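Local coordinates for protein beta-fructofuranosidase (Bifidobacterium adolescentis, PDB 6NOB) that probably hydrolyses terminal beta-fructofuranoside bonds, as in sucrose, as a glycoside hydrolase of family 32, at residues A[394-402]-A[569-577]; A[130-138]-A[195-203]. All coordinates share one frame; numbering follows the deposited sequence.

Overall arrangement
Contact 2 lies deep in the chain, its centre about 12 Å from the centre of the chain, against about 20 Å for the partly buried contact 1. The two hold different elements together. Contact 2 sets strand 127-138, which carries the family's NDPNG signature, beside strand 190-202 of the next propeller blade; contact 1 joins the turn after strand 385-396 to the short, weakly bonded edge strand 573-574 of the C-terminal sandwich. Contact 1 is joined by one backbone bond and one arginine reaching across to a main-chain oxygen, with a second arginine bracing the turn; contact 2 has a serine-centred polar end, bridging waters and small side chains. Their centres are 30 Å apart and they do not touch.

Contact 1. Residues A[394-402]-A[569-577]; sequences HYRDKQGRF and EDVDFDSGI
The guanidinium of R401 has D574 O at its edge and D572 O over one face, 4.0 Å above the plane and offset toward the rim. Also at the edge are the D397 carboxylate and a water that links R401 NH2 to D574 O. The R396 guanidinium meets V571 CG2 edge-on, and V571 CG1 sits over one face of the F573 ring, toward the rim. R401 NH1 donates to D574 O at 3.0 Å, and also to F431 O, while its NE takes the syn lone pair of D397 OD2 at 2.7 Å in a salt bridge. A bend at chi3 (-69°) turns the guanidinium toward D574, while R401 CG, placed by chi1, meets V571 CG1 at 3.6 Å. A methionine in its place would probably leave the D397 carboxylate without its charged mate and D574 O without this cross-contact donor. R396 grips G400 O side-on with NE and NH2, both at 2.9 Å, steadying the turn. From that turn Q399 O accepts D572 N at 3.0 Å, the backbone link between the segments; Q399 CB rests 3.8 Å from D572 CB, whose carboxylate pairs with R560. The type I turn D397-G400, in the hairpin after strand 385-396, thus docks on residues 571-574 at the edge of the sandwich: the propeller-to-sandwich interface of the two-domain GH32 fold.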
ATOM      1  N   HIS A 394     -13.246   3.404   9.706  1.00 41.52           N
ATOM      2  CA  HIS A 394     -14.516   4.102   9.902  1.00 43.27           C
ATOM      3  C   HIS A 394     -14.400   5.190  10.967  1.00 48.87           C
ATOM      4  O   HIS A 394     -15.301   5.383  11.787  1.00 48.14           O
ATOM      5  CB  HIS A 394     -15.635   3.119  10.249  1.00 41.22           C
ATOM      6  CG  HIS A 394     -15.940   2.144   9.155  1.00 41.74           C
ATOM      7  ND1 HIS A 394     -16.742   1.039   9.345  1.00 41.74           N
ATOM      8  CD2 HIS A 394     -15.551   2.109   7.859  1.00 42.50           C
ATOM      9  CE1 HIS A 394     -16.832   0.365   8.212  1.00 43.49           C
ATOM     10  NE2 HIS A 394     -16.119   0.993   7.295  1.00 43.17           N
ATOM     11  N   TYR A 395     -13.281   5.906  10.954  1.00 46.22           N
ATOM     12  CA  TYR A 395     -13.050   6.981  11.906  1.00 41.76           C
ATOM     13  C   TYR A 395     -12.414   8.158  11.186  1.00 45.51           C
ATOM     14  O   TYR A 395     -11.414   7.992  10.480  1.00 48.75           O
ATOM     15  CB  TYR A 395     -12.151   6.524  13.062  1.00 38.07           C
ATOM     16  CG  TYR A 395     -11.723   7.653  13.976  1.00 41.32           C
ATOM     17  CD1 TYR A 395     -12.595   8.171  14.929  1.00 39.88           C
ATOM     18  CD2 TYR A 395     -10.447   8.202  13.883  1.00 35.36           C
ATOM     19  CE1 TYR A 395     -12.208   9.205  15.765  1.00 41.40           C
ATOM     20  CE2 TYR A 395     -10.050   9.238  14.713  1.00 38.86           C
ATOM     21  CZ  TYR A 395     -10.934   9.736  15.652  1.00 43.21           C
ATOM     22  OH  TYR A 395     -10.545  10.767  16.479  1.00 41.65           O
ATOM     23  N   ARG A 396     -12.999   9.336  11.362  1.00 42.16           N
ATOM     24  CA  ARG A 396     -12.390  10.589  10.953  1.00 44.52           C
ATOM     25  C   ARG A 396     -11.919  11.318  12.200  1.00 45.92           C
ATOM     26  O   ARG A 396     -12.614  11.319  13.218  1.00 54.78           O
ATOM     27  CB  ARG A 396     -13.375  11.464  10.173  1.00 45.13           C
ATOM     28  CG  ARG A 396     -13.863  10.850   8.871  1.00 41.87           C
ATOM     29  CD  ARG A 396     -14.835  11.774   8.153  1.00 35.51           C
ATOM     30  NE  ARG A 396     -14.165  12.941   7.590  1.00 40.34           N
ATOM     31  CZ  ARG A 396     -14.767  13.863   6.845  1.00 45.71           C
ATOM     32  NH1 ARG A 396     -16.061  13.759   6.569  1.00 45.67           N
ATOM     33  NH2 ARG A 396     -14.076  14.892   6.378  1.00 44.77           N
ATOM     34  N   ASP A 397     -10.735  11.921  12.133  1.00 39.49           N
ATOM     35  CA  ASP A 397     -10.250  12.666  13.284  1.00 47.49           C
ATOM     36  C   ASP A 397     -10.964  14.015  13.367  1.00 47.40           C
ATOM     37  O   ASP A 397     -11.789  14.363  12.517  1.00 49.07           O
ATOM     38  CB  ASP A 397      -8.726  12.817  13.236  1.00 47.85           C
ATOM     39  CG  ASP A 397      -8.224  13.497  11.968  1.00 49.70           C
ATOM     40  OD1 ASP A 397      -9.007  14.184  11.277  1.00 49.28           O
ATOM     41  OD2 ASP A 397      -7.019  13.345  11.667  1.00 51.51           O
ATOM     42  N   LYS A 398     -10.654  14.777  14.422  1.00 46.77           N
ATOM     43  CA  LYS A 398     -11.250  16.099  14.596  1.00 47.37           C
ATOM     44  C   LYS A 398     -11.045  16.972  13.366  1.00 50.58           C
ATOM     45  O   LYS A 398     -11.916  17.780  13.021  1.00 54.69           O
ATOM     46  CB  LYS A 398     -10.652  16.778  15.831  1.00 53.33           C
ATOM     47  CG  LYS A 398     -11.126  18.202  16.067  1.00 61.35           C
ATOM     48  CD  LYS A 398     -10.193  18.943  17.014  1.00 66.61           C
ATOM     49  N   GLN A 399      -9.913  16.810  12.685  1.00 46.04           N
ATOM     50  CA  GLN A 399      -9.587  17.606  11.512  1.00 47.28           C
ATOM     51  C   GLN A 399     -10.296  17.136  10.249  1.00 45.65           C
ATOM     52  O   GLN A 399     -10.242  17.841   9.235  1.00 43.16           O
ATOM     53  CB  GLN A 399      -8.075  17.588  11.278  1.00 47.58           C
ATOM     54  CG  GLN A 399      -7.256  18.251  12.373  1.00 46.22           C
ATOM     55  CD  GLN A 399      -7.058  17.357  13.582  1.00 46.40           C
ATOM     56  OE1 GLN A 399      -7.313  16.154  13.529  1.00 44.99           O
ATOM     57  NE2 GLN A 399      -6.603  17.944  14.682  1.00 45.17           N
ATOM     58  N   GLY A 400     -10.943  15.972  10.277  1.00 41.80           N
ATOM     59  CA  GLY A 400     -11.669  15.464   9.133  1.00 38.78           C
ATOM     60  C   GLY A 400     -10.958  14.397   8.331  1.00 44.95           C
ATOM     61  O   GLY A 400     -11.487  13.973   7.295  1.00 49.57           O
ATOM     62  N   ARG A 401      -9.787  13.943   8.774  1.00 46.84           N
ATOM     63  CA  ARG A 401      -9.012  12.965   8.020  1.00 45.57           C
ATOM     64  C   ARG A 401      -9.540  11.557   8.282  1.00 43.53           C
ATOM     65  O   ARG A 401      -9.641  11.122   9.433  1.00 44.35           O
ATOM     66  CB  ARG A 401      -7.530  13.072   8.383  1.00 46.31           C
ATOM     67  CG  ARG A 401      -6.895  14.403   7.975  1.00 47.52           C
ATOM     68  CD  ARG A 401      -5.488  14.587   8.540  1.00 43.27           C
ATOM     69  NE  ARG A 401      -5.475  14.760   9.989  1.00 41.98           N
ATOM     70  CZ  ARG A 401      -4.517  15.396  10.660  1.00 47.43           C
ATOM     71  NH1 ARG A 401      -3.485  15.922  10.014  1.00 44.47           N
ATOM     72  NH2 ARG A 401      -4.591  15.502  11.979  1.00 48.64           N
ATOM     73  N   PHE A 402      -9.864  10.845   7.204  1.00 40.26           N
ATOM     74  CA  PHE A 402     -10.564   9.568   7.274  1.00 40.04           C
ATOM     75  C   PHE A 402      -9.571   8.411   7.315  1.00 41.39           C
ATOM     76  O   PHE A 402      -8.669   8.331   6.476  1.00 40.24           O
ATOM     77  CB  PHE A 402     -11.495   9.431   6.067  1.00 39.79           C
ATOM     78  CG  PHE A 402     -12.337   8.182   6.066  1.00 43.78           C
ATOM     79  CD1 PHE A 402     -13.268   7.951   7.067  1.00 40.87           C
ATOM     80  CD2 PHE A 402     -12.228   7.262   5.034  1.00 40.01           C
ATOM     81  CE1 PHE A 402     -14.059   6.809   7.050  1.00 41.59           C
ATOM     82  CE2 PHE A 402     -13.015   6.122   5.009  1.00 39.83           C
ATOM     83  CZ  PHE A 402     -13.930   5.894   6.020  1.00 41.63           C
ATOM     84  N   GLU A 569     -11.186  19.809   0.517  1.00 50.20           N
ATOM     85  CA  GLU A 569     -10.835  21.195   0.806  1.00 54.21           C
ATOM     86  C   GLU A 569     -11.207  21.590   2.233  1.00 56.04           C
ATOM     87  O   GLU A 569     -10.580  22.484   2.814  1.00 57.69           O
ATOM     88  CB  GLU A 569     -11.522  22.119  -0.201  1.00 62.04           C
ATOM     89  CG  GLU A 569     -11.172  23.590  -0.057  1.00 69.89           C
ATOM     90  CD  GLU A 569     -11.957  24.476  -1.005  1.00 74.28           C
ATOM     91  OE1 GLU A 569     -11.489  25.600  -1.288  1.00 73.02           O
ATOM     92  OE2 GLU A 569     -13.040  24.051  -1.467  1.00 74.51           O
ATOM     93  N   ASP A 570     -12.207  20.930   2.816  1.00 56.67           N
ATOM     94  CA  ASP A 570     -12.718  21.263   4.139  1.00 65.12           C
ATOM     95  C   ASP A 570     -11.962  20.564   5.265  1.00 61.03           C
ATOM     96  O   ASP A 570     -12.378  20.660   6.425  1.00 63.18           O
ATOM     97  CB  ASP A 570     -14.210  20.918   4.228  1.00 73.59           C
ATOM     98  CG  ASP A 570     -14.508  19.484   3.806  1.00 81.36           C
ATOM     99  OD1 ASP A 570     -13.697  18.894   3.060  1.00 81.91           O
ATOM    100  OD2 ASP A 570     -15.553  18.945   4.228  1.00 84.28           O
ATOM    101  N   VAL A 571     -10.870  19.871   4.953  1.00 56.29           N
ATOM    102  CA  VAL A 571     -10.135  19.067   5.923  1.00 53.15           C
ATOM    103  C   VAL A 571      -8.904  19.839   6.379  1.00 54.08           C
ATOM    104  O   VAL A 571      -8.174  20.402   5.553  1.00 55.56           O
ATOM    105  CB  VAL A 571      -9.745  17.706   5.323  1.00 51.57           C
ATOM    106  CG1 VAL A 571      -8.889  16.920   6.306  1.00 50.09           C
ATOM    107  CG2 VAL A 571     -10.995  16.930   4.941  1.00 51.65           C
ATOM    108  N   ASP A 572      -8.668  19.858   7.690  1.00 48.98           N
ATOM    109  CA  ASP A 572      -7.555  20.590   8.293  1.00 49.70           C
ATOM    110  C   ASP A 572      -6.338  19.670   8.340  1.00 52.54           C
ATOM    111  O   ASP A 572      -6.185  18.871   9.263  1.00 51.06           O
ATOM    112  CB  ASP A 572      -7.947  21.076   9.685  1.00 49.77           C
ATOM    113  CG  ASP A 572      -6.863  21.903  10.354  1.00 55.66           C
ATOM    114  OD1 ASP A 572      -5.878  22.268   9.682  1.00 59.05           O
ATOM    115  OD2 ASP A 572      -7.003  22.189  11.565  1.00 57.63           O
ATOM    116  N   PHE A 573      -5.453  19.788   7.349  1.00 49.90           N
ATOM    117  CA  PHE A 573      -4.263  18.936   7.281  1.00 48.72           C
ATOM    118  C   PHE A 573      -3.148  19.501   8.166  1.00 45.77           C
ATOM    119  O   PHE A 573      -2.051  19.821   7.716  1.00 47.00           O
ATOM    120  CB  PHE A 573      -3.807  18.777   5.837  1.00 47.75           C
ATOM    121  CG  PHE A 573      -4.832  18.134   4.951  1.00 47.88           C
ATOM    122  CD1 PHE A 573      -5.111  16.779   5.055  1.00 48.56           C
ATOM    123  CD2 PHE A 573      -5.521  18.883   4.015  1.00 47.79           C
ATOM    124  CE1 PHE A 573      -6.058  16.184   4.237  1.00 45.63           C
ATOM    125  CE2 PHE A 573      -6.466  18.298   3.195  1.00 51.35           C
ATOM    126  CZ  PHE A 573      -6.737  16.947   3.306  1.00 48.13           C
ATOM    127  N   ASP A 574      -3.463  19.613   9.456  1.00 48.31           N
ATOM    128  CA  ASP A 574      -2.514  20.122  10.440  1.00 44.47           C
ATOM    129  C   ASP A 574      -1.299  19.207  10.534  1.00 46.43           C
ATOM    130  O   ASP A 574      -1.431  18.000  10.754  1.00 49.93           O
ATOM    131  CB  ASP A 574      -3.202  20.236  11.802  1.00 44.88           C
ATOM    132  CG  ASP A 574      -2.398  21.039  12.812  1.00 46.90           C
ATOM    133  OD1 ASP A 574      -1.159  21.120  12.685  1.00 51.42           O
ATOM    134  OD2 ASP A 574      -3.016  21.587  13.749  1.00 52.66           O
ATOM    135  N   SER A 575      -0.105  19.792  10.380  1.00 48.80           N
ATOM    136  CA  SER A 575       1.119  18.996  10.445  1.00 47.48           C
ATOM    137  C   SER A 575       1.330  18.393  11.827  1.00 47.27           C
ATOM    138  O   SER A 575       2.007  17.367  11.957  1.00 47.84           O
ATOM    139  CB  SER A 575       2.328  19.845  10.046  1.00 46.46           C
ATOM    140  OG  SER A 575       2.770  20.653  11.122  1.00 49.81           O
ATOM    141  N   GLY A 576       0.769  19.010  12.865  1.00 45.78           N
ATOM    142  CA  GLY A 576       0.868  18.479  14.207  1.00 45.09           C
ATOM    143  C   GLY A 576       2.143  18.812  14.947  1.00 46.79           C
ATOM    144  O   GLY A 576       2.377  18.255  16.026  1.00 49.15           O
ATOM    145  N   ILE A 577       2.984  19.692  14.408  1.00 46.46           N
ATOM    146  CA  ILE A 577       4.209  20.101  15.077  1.00 49.27           C
ATOM    147  C   ILE A 577       4.329  21.617  15.011  1.00 50.49           C
ATOM    148  O   ILE A 577       3.710  22.283  14.177  1.00 47.53           O
ATOM    149  CB  ILE A 577       5.470  19.443  14.474  1.00 44.07           C
ATOM    150  CG1 ILE A 577       5.767  20.023  13.091  1.00 41.32           C
ATOM    151  CG2 ILE A 577       5.318  17.928  14.412  1.00 41.75           C
ATOM    152  CD1 ILE A 577       7.127  19.641  12.556  1.00 44.21           C
TER
HETATM  153  O   HOH W   1     -16.788  15.914   4.521  1.00 51.39           O
HETATM  154  O   HOH W   2      -1.793  16.452  12.878  1.00 43.06           O

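Contact 2. Residues A[130-138]-A[195-203]; sequences NDPNGLCQF and FSGSAVTVD
The NDPNG signature of family 32, on a strand of the five-bladed propeller, runs here beside strand 195-202 of the following blade. In relatives the aspartate of this motif is the nucleophile, so D131 probably is too; a PEG molecule, probably from the crystallisation liquor, lies near its side chain. The strands are nearly parallel (10° between axes), but their main-chain bonding is sparse: G134 N donates to G197 O at 2.9 Å (158° at the hydrogen). At the D131 end S196 OG ties two side chains together. Set anti to the carbonyl carbon (chi1 -77°), it comes within 2.8 Å of D131 OD2, giving its proton to that oxygen on the anti side, out of the carboxylate plane. It also receives N133 ND2 at 3.1 Å, and as N133 OD1 is held by Q147, the amide is fixed from both ends. Further along, two waters bridge the backbones at L135 and A199: one donates to both L135 O and A199 O; the other accepts from A199 N and lies within reach of L135 O. Here the direct contacts are van der Waals. A199 CB rests on C136 CB (4.0 Å) and against G134 O (3.5 Å), while the methyl CG2 of T201 touches C136 CB and lies 3.5 Å from Q137 O; T201 OG1 is instead bonded to V209 O. Q439 spans both strands, from L135 N to G197 O. Strand 141-149 pairs with 130-138 through residues including N130, D131, N133 and C136, and I217 of strand 216-227 packs against C136, F138 and A199.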
ATOM      1  N   ASN A 130      -4.260  -2.136  -4.153  1.00 33.66           N
ATOM      2  CA  ASN A 130      -4.168  -1.441  -2.870  1.00 35.83           C
ATOM      3  C   ASN A 130      -2.958  -1.889  -2.041  1.00 37.07           C
ATOM      4  O   ASN A 130      -1.819  -1.590  -2.416  1.00 36.82           O
ATOM      5  CB  ASN A 130      -5.479  -1.549  -2.061  1.00 29.61           C
ATOM      6  CG  ASN A 130      -6.101  -2.932  -2.071  1.00 31.62           C
ATOM      7  OD1 ASN A 130      -6.496  -3.444  -3.116  1.00 34.27           O
ATOM      8  ND2 ASN A 130      -6.252  -3.515  -0.886  1.00 29.83           N
ATOM      9  N   ASP A 131      -3.184  -2.597  -0.933  1.00 36.26           N
ATOM     10  CA  ASP A 131      -2.187  -2.715   0.129  1.00 35.41           C
ATOM     11  C   ASP A 131      -0.875  -3.303  -0.386  1.00 36.73           C
ATOM     12  O   ASP A 131      -0.891  -4.244  -1.189  1.00 39.01           O
ATOM     13  CB  ASP A 131      -2.699  -3.616   1.255  1.00 41.90           C
ATOM     14  CG  ASP A 131      -4.011  -3.157   1.841  1.00 43.19           C
ATOM     15  OD1 ASP A 131      -4.663  -2.256   1.271  1.00 42.05           O
ATOM     16  OD2 ASP A 131      -4.385  -3.721   2.888  1.00 40.48           O
ATOM     17  N   PRO A 132       0.275  -2.811   0.082  1.00 35.82           N
ATOM     18  CA  PRO A 132       1.534  -3.535  -0.135  1.00 29.93           C
ATOM     19  C   PRO A 132       1.620  -4.743   0.785  1.00 33.23           C
ATOM     20  O   PRO A 132       1.218  -4.689   1.950  1.00 32.47           O
ATOM     21  CB  PRO A 132       2.605  -2.494   0.215  1.00 32.20           C
ATOM     22  CG  PRO A 132       1.937  -1.614   1.224  1.00 33.97           C
ATOM     23  CD  PRO A 132       0.481  -1.552   0.823  1.00 37.60           C
ATOM     24  N   ASN A 133       2.145  -5.846   0.250  1.00 30.40           N
ATOM     25  CA  ASN A 133       2.217  -7.102   0.981  1.00 29.44           C
ATOM     26  C   ASN A 133       3.607  -7.713   0.865  1.00 33.93           C
ATOM     27  O   ASN A 133       4.372  -7.411  -0.055  1.00 37.54           O
ATOM     28  CB  ASN A 133       1.185  -8.123   0.472  1.00 28.49           C
ATOM     29  CG  ASN A 133      -0.237  -7.597   0.510  1.00 33.19           C
ATOM     30  OD1 ASN A 133      -1.056  -7.939  -0.345  1.00 30.26           O
ATOM     31  ND2 ASN A 133      -0.543  -6.774   1.504  1.00 30.75           N
ATOM     32  N   GLY A 134       3.916  -8.581   1.824  1.00 31.40           N
ATOM     33  CA  GLY A 134       5.085  -9.450   1.715  1.00 31.93           C
ATOM     34  C   GLY A 134       6.400  -8.721   1.554  1.00 36.59           C
ATOM     35  O   GLY A 134       7.279  -9.183   0.817  1.00 38.25           O
ATOM     36  N   LEU A 135       6.553  -7.589   2.233  1.00 29.03           N
ATOM     37  CA  LEU A 135       7.768  -6.796   2.096  1.00 33.30           C
ATOM     38  C   LEU A 135       8.951  -7.514   2.729  1.00 36.83           C
ATOM     39  O   LEU A 135       8.876  -7.971   3.874  1.00 36.07           O
ATOM     40  CB  LEU A 135       7.572  -5.421   2.733  1.00 37.06           C
ATOM     41  CG  LEU A 135       6.446  -4.610   2.094  1.00 38.41           C
ATOM     42  CD1 LEU A 135       6.245  -3.298   2.820  1.00 39.20           C
ATOM     43  CD2 LEU A 135       6.746  -4.373   0.624  1.00 40.04           C
ATOM     44  N   CYS A 136      10.044  -7.616   1.978  1.00 43.45           N
ATOM     45  CA  CYS A 136      11.254  -8.267   2.462  1.00 39.96           C
ATOM     46  C   CYS A 136      12.394  -7.987   1.496  1.00 37.62           C
ATOM     47  O   CYS A 136      12.179  -7.567   0.355  1.00 34.61           O
ATOM     48  CB  CYS A 136      11.049  -9.778   2.638  1.00 35.09           C
ATOM     49  SG  CYS A 136      10.705 -10.698   1.130  1.00 34.91           S
ATOM     50  N   GLN A 137      13.612  -8.184   1.989  1.00 35.12           N
ATOM     51  CA  GLN A 137      14.790  -8.314   1.144  1.00 38.35           C
ATOM     52  C   GLN A 137      15.111  -9.798   1.051  1.00 36.97           C
ATOM     53  O   GLN A 137      15.258 -10.465   2.079  1.00 42.34           O
ATOM     54  CB  GLN A 137      15.980  -7.534   1.703  1.00 40.84           C
ATOM     55  CG  GLN A 137      17.151  -7.451   0.737  1.00 45.94           C
ATOM     56  CD  GLN A 137      18.161  -6.386   1.116  1.00 53.46           C
ATOM     57  OE1 GLN A 137      18.297  -6.030   2.288  1.00 52.75           O
ATOM     58  NE2 GLN A 137      18.881  -5.872   0.123  1.00 53.06           N
ATOM     59  N   PHE A 138      15.190 -10.318  -0.170  1.00 36.68           N
ATOM     60  CA  PHE A 138      15.374 -11.747  -0.386  1.00 37.70           C
ATOM     61  C   PHE A 138      16.417 -11.959  -1.471  1.00 41.18           C
ATOM     62  O   PHE A 138      16.211 -11.552  -2.617  1.00 41.72           O
ATOM     63  CB  PHE A 138      14.050 -12.415  -0.771  1.00 37.35           C
ATOM     64  CG  PHE A 138      14.172 -13.882  -1.041  1.00 38.25           C
ATOM     65  CD1 PHE A 138      14.518 -14.760  -0.028  1.00 42.45           C
ATOM     66  CD2 PHE A 138      13.935 -14.385  -2.309  1.00 37.90           C
ATOM     67  CE1 PHE A 138      14.631 -16.115  -0.275  1.00 44.28           C
ATOM     68  CE2 PHE A 138      14.047 -15.739  -2.564  1.00 38.80           C
ATOM     69  CZ  PHE A 138      14.393 -16.605  -1.546  1.00 41.59           C
ATOM     70  N   PHE A 195      -6.219 -11.786   0.847  1.00 27.71           N
ATOM     71  CA  PHE A 195      -6.063 -10.468   1.450  1.00 26.30           C
ATOM     72  C   PHE A 195      -4.608 -10.251   1.870  1.00 33.33           C
ATOM     73  O   PHE A 195      -3.715 -11.050   1.570  1.00 33.30           O
ATOM     74  CB  PHE A 195      -7.032 -10.298   2.617  1.00 25.03           C
ATOM     75  CG  PHE A 195      -8.411  -9.853   2.202  1.00 32.62           C
ATOM     76  CD1 PHE A 195      -8.865 -10.065   0.909  1.00 31.78           C
ATOM     77  CD2 PHE A 195      -9.244  -9.211   3.102  1.00 33.78           C
ATOM     78  CE1 PHE A 195     -10.128  -9.658   0.526  1.00 29.67           C
ATOM     79  CE2 PHE A 195     -10.507  -8.795   2.723  1.00 34.96           C
ATOM     80  CZ  PHE A 195     -10.952  -9.021   1.434  1.00 32.40           C
ATOM     81  N   SER A 196      -4.364  -9.159   2.590  1.00 32.30           N
ATOM     82  CA  SER A 196      -3.012  -8.683   2.832  1.00 32.78           C
ATOM     83  C   SER A 196      -2.222  -9.669   3.692  1.00 34.98           C
ATOM     84  O   SER A 196      -2.785 -10.486   4.430  1.00 32.19           O
ATOM     85  CB  SER A 196      -3.057  -7.311   3.501  1.00 30.94           C
ATOM     86  OG  SER A 196      -3.373  -6.312   2.549  1.00 32.42           O
ATOM     87  N   GLY A 197      -0.894  -9.587   3.580  1.00 26.98           N
ATOM     88  CA  GLY A 197      -0.006 -10.472   4.314  1.00 26.71           C
ATOM     89  C   GLY A 197       1.409  -9.937   4.369  1.00 35.31           C
ATOM     90  O   GLY A 197       1.764  -8.977   3.681  1.00 35.30           O
ATOM     91  N   SER A 198       2.224 -10.584   5.202  1.00 33.68           N
ATOM     92  CA  SER A 198       3.612 -10.200   5.447  1.00 29.93           C
ATOM     93  C   SER A 198       4.551 -11.341   5.050  1.00 34.29           C
ATOM     94  O   SER A 198       4.116 -12.422   4.642  1.00 31.18           O
ATOM     95  CB  SER A 198       3.818  -9.810   6.913  1.00 31.11           C
ATOM     96  OG  SER A 198       3.377 -10.841   7.782  1.00 31.62           O
ATOM     97  N   ALA A 199       5.860 -11.096   5.188  1.00 31.93           N
ATOM     98  CA  ALA A 199       6.885 -12.017   4.708  1.00 32.03           C
ATOM     99  C   ALA A 199       7.961 -12.245   5.761  1.00 34.78           C
ATOM    100  O   ALA A 199       8.376 -11.314   6.457  1.00 29.79           O
ATOM    101  CB  ALA A 199       7.542 -11.491   3.428  1.00 28.94           C
ATOM    102  N   VAL A 200       8.420 -13.492   5.860  1.00 33.07           N
ATOM    103  CA  VAL A 200       9.556 -13.858   6.700  1.00 37.03           C
ATOM    104  C   VAL A 200      10.504 -14.702   5.858  1.00 37.50           C
ATOM    105  O   VAL A 200      10.120 -15.774   5.375  1.00 32.89           O
ATOM    106  CB  VAL A 200       9.130 -14.626   7.962  1.00 35.87           C
ATOM    107  CG1 VAL A 200      10.349 -14.962   8.812  1.00 37.35           C
ATOM    108  CG2 VAL A 200       8.125 -13.821   8.767  1.00 35.56           C
ATOM    109  N   THR A 201      11.734 -14.219   5.676  1.00 36.02           N
ATOM    110  CA  THR A 201      12.742 -14.971   4.935  1.00 36.60           C
ATOM    111  C   THR A 201      13.306 -16.079   5.818  1.00 39.06           C
ATOM    112  O   THR A 201      13.726 -15.829   6.952  1.00 40.03           O
ATOM    113  CB  THR A 201      13.866 -14.049   4.451  1.00 37.27           C
ATOM    114  OG1 THR A 201      14.539 -13.465   5.574  1.00 34.87           O
ATOM    115  CG2 THR A 201      13.314 -12.943   3.559  1.00 36.09           C
ATOM    116  N   VAL A 202      13.309 -17.308   5.298  1.00 35.13           N
ATOM    117  CA  VAL A 202      13.693 -18.489   6.060  1.00 36.30           C
ATOM    118  C   VAL A 202      14.705 -19.302   5.258  1.00 40.34           C
ATOM    119  O   VAL A 202      14.872 -19.118   4.052  1.00 37.64           O
ATOM    120  CB  VAL A 202      12.479 -19.368   6.431  1.00 34.21           C
ATOM    121  CG1 VAL A 202      11.511 -18.600   7.319  1.00 29.78           C
ATOM    122  CG2 VAL A 202      11.780 -19.866   5.174  1.00 28.85           C
ATOM    123  N   ASP A 203      15.380 -20.219   5.954  1.00 39.49           N
ATOM    124  CA  ASP A 203      16.256 -21.180   5.301  1.00 41.17           C
ATOM    125  C   ASP A 203      15.437 -22.408   4.897  1.00 41.80           C
ATOM    126  O   ASP A 203      14.205 -22.405   4.955  1.00 45.31           O
ATOM    127  CB  ASP A 203      17.449 -21.521   6.200  1.00 35.15           C
ATOM    128  CG  ASP A 203      17.057 -22.267   7.476  1.00 42.05           C
ATOM    129  OD1 ASP A 203      15.876 -22.638   7.651  1.00 39.88           O
ATOM    130  OD2 ASP A 203      17.956 -22.484   8.318  1.00 41.37           O
TER
HETATM  131  O   HOH W   3      10.106  -9.229   6.051  1.00 26.81           O
HETATM  132  O   HOH W   4       6.584  -8.217   5.548  1.00 32.03           O